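PDB 2HZG: mandelate racemase/muconate lactonizing enzyme/Enolase superfamily from Rhodobacter sphaeroides, which belongs to the enolase superfamily, pairing an N-terminal capping domain with a TIM-barrel-like C-terminal domain that holds a sodium ion in this structure. Local coordinates for residues H257-A262 against K288-A293; I274-G279 against I299-H304. All coordinates share one frame; numbering follows the deposited sequence.

Contact 1: H257-A262 against K288-A293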
loop_
_atom_site.group_PDB
_atom_site.type_symbol
_atom_site.label_atom_id
_atom_site.label_comp_id
_atom_site.label_asym_id
_atom_site.label_seq_id
_atom_site.Cartn_x
_atom_site.Cartn_y
_atom_site.Cartn_z
ATOM N N HIS A 257 3.661 5.961 -0.596
ATOM C CA HIS A 257 4.598 4.992 -0.014
ATOM C C HIS A 257 5.526 4.467 -1.118
ATOM O O HIS A 257 6.281 3.541 -0.909
ATOM C CB HIS A 257 3.868 3.850 0.721
ATOM C CG HIS A 257 2.902 3.093 -0.145
ATOM N ND1 HIS A 257 1.540 3.308 -0.111
ATOM C CD2 HIS A 257 3.107 2.124 -1.070
ATOM C CE1 HIS A 257 0.950 2.500 -0.975
ATOM N NE2 HIS A 257 1.876 1.767 -1.562
ATOM N N ASN A 258 5.442 5.069 -2.300
ATOM C CA ASN A 258 6.451 4.873 -3.320
ATOM C C ASN A 258 6.535 6.101 -4.203
ATOM O O ASN A 258 5.688 6.995 -4.117
ATOM C CB ASN A 258 6.229 3.575 -4.131
ATOM C CG ASN A 258 4.833 3.493 -4.746
ATOM O OD1 ASN A 258 4.455 4.339 -5.550
ATOM N ND2 ASN A 258 4.071 2.472 -4.367
ATOM N N PHE A 259 7.558 6.136 -5.047
ATOM C CA PHE A 259 7.765 7.239 -5.975
ATOM C C PHE A 259 6.574 7.479 -6.917
ATOM O O PHE A 259 6.192 8.614 -7.138
ATOM C CB PHE A 259 9.053 7.030 -6.797
ATOM C CG PHE A 259 9.172 7.953 -7.982
ATOM C CD1 PHE A 259 9.610 9.260 -7.821
ATOM C CD2 PHE A 259 8.838 7.510 -9.263
ATOM C CE1 PHE A 259 9.722 10.112 -8.891
ATOM C CE2 PHE A 259 8.924 8.366 -10.356
ATOM C CZ PHE A 259 9.373 9.669 -10.175
ATOM N N HIS A 260 6.028 6.423 -7.507
ATOM C CA HIS A 260 4.980 6.616 -8.508
ATOM C C HIS A 260 3.663 7.194 -7.985
ATOM O O HIS A 260 2.994 7.909 -8.715
ATOM C CB HIS A 260 4.789 5.372 -9.399
ATOM C CG HIS A 260 5.867 5.243 -10.433
ATOM N ND1 HIS A 260 6.949 4.403 -10.278
ATOM C CD2 HIS A 260 6.067 5.906 -11.599
ATOM C CE1 HIS A 260 7.759 4.536 -11.315
ATOM N NE2 HIS A 260 7.244 5.439 -12.132
ATOM N N MET A 261 3.300 6.896 -6.742
ATOM C CA MET A 261 2.161 7.586 -6.106
ATOM C C MET A 261 2.341 9.119 -6.130
ATOM O O MET A 261 1.403 9.858 -6.438
ATOM C CB MET A 261 1.963 7.104 -4.681
ATOM C CG MET A 261 1.426 5.690 -4.601
ATOM S SD MET A 261 1.115 5.210 -2.905
ATOM C CE MET A 261 -0.275 6.255 -2.420
ATOM N N ALA A 262 3.552 9.585 -5.844
ATOM C CA ALA A 262 3.851 11.013 -5.907
ATOM C C ALA A 262 3.875 11.500 -7.367
ATOM O O ALA A 262 3.266 12.531 -7.690
ATOM C CB ALA A 262 5.170 11.317 -5.210
ATOM N N LYS A 288 14.056 12.163 -2.720
ATOM C CA LYS A 288 14.919 12.920 -3.617
ATOM C C LYS A 288 14.516 12.693 -5.087
ATOM O O LYS A 288 14.540 13.618 -5.905
ATOM C CB LYS A 288 16.382 12.493 -3.387
ATOM C CG LYS A 288 17.398 13.099 -4.337
ATOM C CD LYS A 288 17.542 14.614 -4.187
ATOM C CE LYS A 288 18.805 15.129 -4.948
ATOM N NZ LYS A 288 18.827 14.635 -6.363
ATOM N N ARG A 289 14.158 11.457 -5.409
ATOM C CA ARG A 289 13.655 11.140 -6.741
ATOM C C ARG A 289 12.395 11.974 -7.040
ATOM O O ARG A 289 12.286 12.547 -8.117
ATOM C CB ARG A 289 13.394 9.639 -6.861
ATOM C CG ARG A 289 13.155 9.179 -8.265
ATOM C CD ARG A 289 12.894 7.699 -8.303
ATOM N NE ARG A 289 12.436 7.302 -9.639
ATOM C CZ ARG A 289 11.858 6.144 -9.909
ATOM N NH1 ARG A 289 11.658 5.257 -8.931
ATOM N NH2 ARG A 289 11.477 5.888 -11.152
ATOM N N VAL A 290 11.488 12.095 -6.065
ATOM C CA VAL A 290 10.307 12.984 -6.217
ATOM C C VAL A 290 10.703 14.452 -6.408
ATOM O O VAL A 290 10.183 15.141 -7.307
ATOM C CB VAL A 290 9.307 12.863 -5.018
ATOM C CG1 VAL A 290 8.101 13.836 -5.199
ATOM C CG2 VAL A 290 8.829 11.444 -4.871
ATOM N N ALA A 291 11.631 14.930 -5.573
ATOM C CA ALA A 291 12.101 16.313 -5.675
ATOM C C ALA A 291 12.670 16.660 -7.062
ATOM O O ALA A 291 12.340 17.717 -7.619
ATOM C CB ALA A 291 13.113 16.627 -4.551
ATOM N N ASP A 292 13.493 15.765 -7.618
ATOM C CA ASP A 292 13.991 15.896 -8.998
ATOM C C ASP A 292 12.806 15.962 -9.992
ATOM O O ASP A 292 12.779 16.816 -10.888
ATOM C CB ASP A 292 14.881 14.703 -9.396
ATOM C CG ASP A 292 16.174 14.581 -8.567
ATOM O OD1 ASP A 292 16.544 15.492 -7.799
ATOM O OD2 ASP A 292 16.840 13.526 -8.695
ATOM N N ALA A 293 11.832 15.060 -9.815
ATOM C CA ALA A 293 10.670 15.014 -10.707
ATOM C C ALA A 293 9.805 16.270 -10.553
ATOM O O ALA A 293 9.296 16.797 -11.535
ATOM C CB ALA A 293 9.854 13.715 -10.495
#

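Contact 2: I274-G279 against I299-H304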
loop_
_atom_site.group_PDB
_atom_site.type_symbol
_atom_site.label_atom_id
_atom_site.label_comp_id
_atom_site.label_asym_id
_atom_site.label_seq_id
_atom_site.Cartn_x
_atom_site.Cartn_y
_atom_site.Cartn_z
ATOM N N ILE A 274 3.665 19.235 -3.958
ATOM C CA ILE A 274 3.883 17.821 -3.627
ATOM C C ILE A 274 4.564 17.765 -2.260
ATOM O O ILE A 274 5.514 18.500 -1.997
ATOM C CB ILE A 274 4.674 17.061 -4.751
ATOM C CG1 ILE A 274 4.766 15.545 -4.467
ATOM C CG2 ILE A 274 6.101 17.644 -4.947
ATOM C CD1 ILE A 274 3.477 14.748 -4.724
ATOM N N GLN A 275 4.036 16.924 -1.381
ATOM C CA GLN A 275 4.434 16.900 0.014
ATOM C C GLN A 275 4.801 15.483 0.366
ATOM O O GLN A 275 3.987 14.563 0.259
ATOM C CB GLN A 275 3.308 17.404 0.923
ATOM C CG GLN A 275 2.724 18.749 0.486
ATOM C CD GLN A 275 1.438 19.091 1.205
ATOM O OE1 GLN A 275 0.463 18.330 1.161
ATOM N NE2 GLN A 275 1.416 20.247 1.860
ATOM N N ILE A 276 6.038 15.304 0.799
ATOM C CA ILE A 276 6.582 13.955 0.926
ATOM C C ILE A 276 7.092 13.683 2.330
ATOM O O ILE A 276 7.821 14.478 2.909
ATOM C CB ILE A 276 7.721 13.701 -0.101
ATOM C CG1 ILE A 276 7.209 13.896 -1.542
ATOM C CG2 ILE A 276 8.401 12.335 0.160
ATOM C CD1 ILE A 276 6.153 12.889 -2.000
ATOM N N ASP A 277 6.679 12.536 2.855
ATOM C CA ASP A 277 7.143 12.052 4.127
ATOM C C ASP A 277 8.217 10.991 3.887
ATOM O O ASP A 277 7.915 9.910 3.399
ATOM C CB ASP A 277 5.972 11.457 4.921
ATOM C CG ASP A 277 6.293 11.320 6.385
ATOM O OD1 ASP A 277 7.331 10.731 6.711
ATOM O OD2 ASP A 277 5.522 11.795 7.235
ATOM N N CYS A 278 9.470 11.300 4.226
ATOM C CA CYS A 278 10.563 10.296 4.128
ATOM C C CYS A 278 10.310 9.055 4.981
ATOM O O CYS A 278 10.803 7.989 4.656
ATOM C CB CYS A 278 11.914 10.909 4.489
ATOM S SG CYS A 278 12.426 11.987 3.182
ATOM N N GLY A 279 9.545 9.206 6.061
ATOM C CA GLY A 279 9.165 8.080 6.922
ATOM C C GLY A 279 8.109 7.136 6.351
ATOM O O GLY A 279 7.761 6.140 6.994
ATOM N N ILE A 299 6.848 22.025 -10.023
ATOM C CA ILE A 299 5.961 21.867 -8.871
ATOM C C ILE A 299 6.757 22.050 -7.574
ATOM O O ILE A 299 7.805 21.444 -7.390
ATOM C CB ILE A 299 5.213 20.493 -8.910
ATOM C CG1 ILE A 299 4.307 20.432 -10.160
ATOM C CG2 ILE A 299 4.392 20.260 -7.607
ATOM C CD1 ILE A 299 3.738 19.061 -10.477
ATOM N N THR A 300 6.252 22.894 -6.682
ATOM C CA THR A 300 6.860 23.105 -5.375
ATOM C C THR A 300 6.848 21.835 -4.521
ATOM O O THR A 300 5.808 21.208 -4.325
ATOM C CB THR A 300 6.170 24.236 -4.603
ATOM O OG1 THR A 300 6.163 25.424 -5.401
ATOM C CG2 THR A 300 6.911 24.519 -3.249
ATOM N N TYR A 301 8.029 21.472 -4.025
ATOM C CA TYR A 301 8.201 20.343 -3.125
ATOM C C TYR A 301 8.233 20.845 -1.673
ATOM O O TYR A 301 8.856 21.853 -1.379
ATOM C CB TYR A 301 9.507 19.616 -3.477
ATOM C CG TYR A 301 9.800 18.391 -2.658
ATOM C CD1 TYR A 301 9.657 17.107 -3.208
ATOM C CD2 TYR A 301 10.305 18.507 -1.347
ATOM C CE1 TYR A 301 9.960 15.966 -2.451
ATOM C CE2 TYR A 301 10.601 17.376 -0.583
ATOM C CZ TYR A 301 10.425 16.117 -1.143
ATOM O OH TYR A 301 10.724 15.018 -0.398
ATOM N N VAL A 302 7.538 20.135 -0.786
ATOM C CA VAL A 302 7.527 20.459 0.632
ATOM C C VAL A 302 7.646 19.140 1.363
ATOM O O VAL A 302 7.141 18.120 0.894
ATOM C CB VAL A 302 6.204 21.192 1.099
ATOM C CG1 VAL A 302 6.427 21.905 2.443
ATOM C CG2 VAL A 302 5.675 22.206 0.053
ATOM N N ASN A 303 8.325 19.145 2.501
ATOM C CA ASN A 303 8.250 18.001 3.393
ATOM C C ASN A 303 6.850 17.858 3.999
ATOM O O ASN A 303 6.136 18.862 4.192
ATOM C CB ASN A 303 9.276 18.123 4.523
ATOM C CG ASN A 303 9.013 19.316 5.414
ATOM O OD1 ASN A 303 8.821 20.426 4.932
ATOM N ND2 ASN A 303 8.975 19.089 6.710
ATOM N N HIS A 304 6.457 16.614 4.265
ATOM C CA HIS A 304 5.424 16.350 5.247
ATOM C C HIS A 304 6.112 15.875 6.522
ATOM O O HIS A 304 6.783 14.845 6.515
ATOM C CB HIS A 304 4.412 15.278 4.803
ATOM C CG HIS A 304 3.500 14.859 5.912
ATOM N ND1 HIS A 304 3.780 13.802 6.750
ATOM C CD2 HIS A 304 2.353 15.410 6.375
ATOM C CE1 HIS A 304 2.836 13.703 7.668
ATOM N NE2 HIS A 304 1.956 14.666 7.460
HETATM O O HOH W 1 10.554 15.269 2.185
#

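Contact 1: H257-A262 against K288-A293
The guanidinium of R289 lies flat over one face of the F259 ring, the two planes only 7° apart and R289 CZ 3.8 Å from the ring centroid. This is a cation-pi stack, and it is extended by the aliphatic part of the same side chain: R289 CD sits 3.9 Å from the F259 ring centroid as a CH-pi contact. The arginine chain, extended from CG to NE, can therefore lay methylenes and charged group together across the ring. F259 reaches into the groove between the helices because its CG stands anti to the backbone N (chi1 167°). There the ring edge meets A293, with F259 CE1 3.9 Å from A293 CB, and F259 CD1 comes 3.8 Å from V290 CG2. Deeper in, A262 CB packs 3.7 Å from V290 CG2; alanine and a branched valine suit this place, where both also touch I274 and I276 of the strand beneath. On the outer side the H260 ring stands nearly upright to the guanidinium, planes 86° apart, and H260 also packs on G233 of the second subunit. N258 caps the helix that carries F259, its OD1 accepting from M261 N at 3.0 Å. Arginine and phenylalanine thus join an exposed charge to a buried apolar seam: the aromatic face receives the flat cation while the small aliphatic side chains of A262, V290 and A293 pack on the inner side.

Contact 2: I274-G279 against I299-H304
Two neighbouring parallel strands of the eight-stranded barrel, 273-276 and 300-303, meet here in the buried wall of the barrel, and the pairing runs on past their ends to D277 and H304. The backbone of 274-276 alternates its partners in the usual parallel manner: I274 N donates to T300 O, V302 N to I274 O and I276 N to V302 O, each at 2.9 to 3.0 Å. The last link is different, since H304 N reaches I276 O (2.9 Å) from above the carbonyl plane, 64° out of it. The same I276 O accepts from a water that in turn accepts a hydrogen bond from the Y301 hydroxyl, with Y301 OH 2.6 Å from the water oxygen. That bridge serves a buried phenol whose ring, with CG anti to the backbone N (chi1 -178°), lies crosswise to I276; Y301 CE1 is 3.6 Å from I276 CG1. Isoleucine and tyrosine fit this outward side, where A287 and A291 of helix 284-297 also touch the ring. On the inward side Q275 and V302 stand side by side, and Q275 NE2 makes a weak bond to the sodium ligand E227. At the strand ends, H304 ND1 donates to D277 OD2 (2.7 Å); OD2 lies in the imidazole plane, at the ring edge, and is met on its anti side, the carboxylate turned about 40° to the ring. D277 OD1 meanwhile makes a weak N-cap bond to G279 N. With the side chain of H304 about 4 Å from the sodium, this His-carboxylate pair lies at the C-terminal mouth of the barrel strands, where TIM barrels place their active sites.

How the contacts relate
Contact 1 joins two helices of the barrel's outer layer, and contact 2 joins the strands they cover. Along the chain helix 259-268 leads to strand 273-276, and helix 284-297 to strand 300-303, so the two contacts tie successive strand-helix units at different depths. Their centres are 9 Å apart and they touch directly: A262 CB lies 3.7 Å from I276 CD1, while A291 packs against Y301. Contact 1 is apolar within and charged on its exposed side, where R289 meets F259 through stacking and cation-pi contact. Contact 2 is largely buried and relies on backbone bonding, with the D277-H304 side-chain bond at the end nearer the sodium.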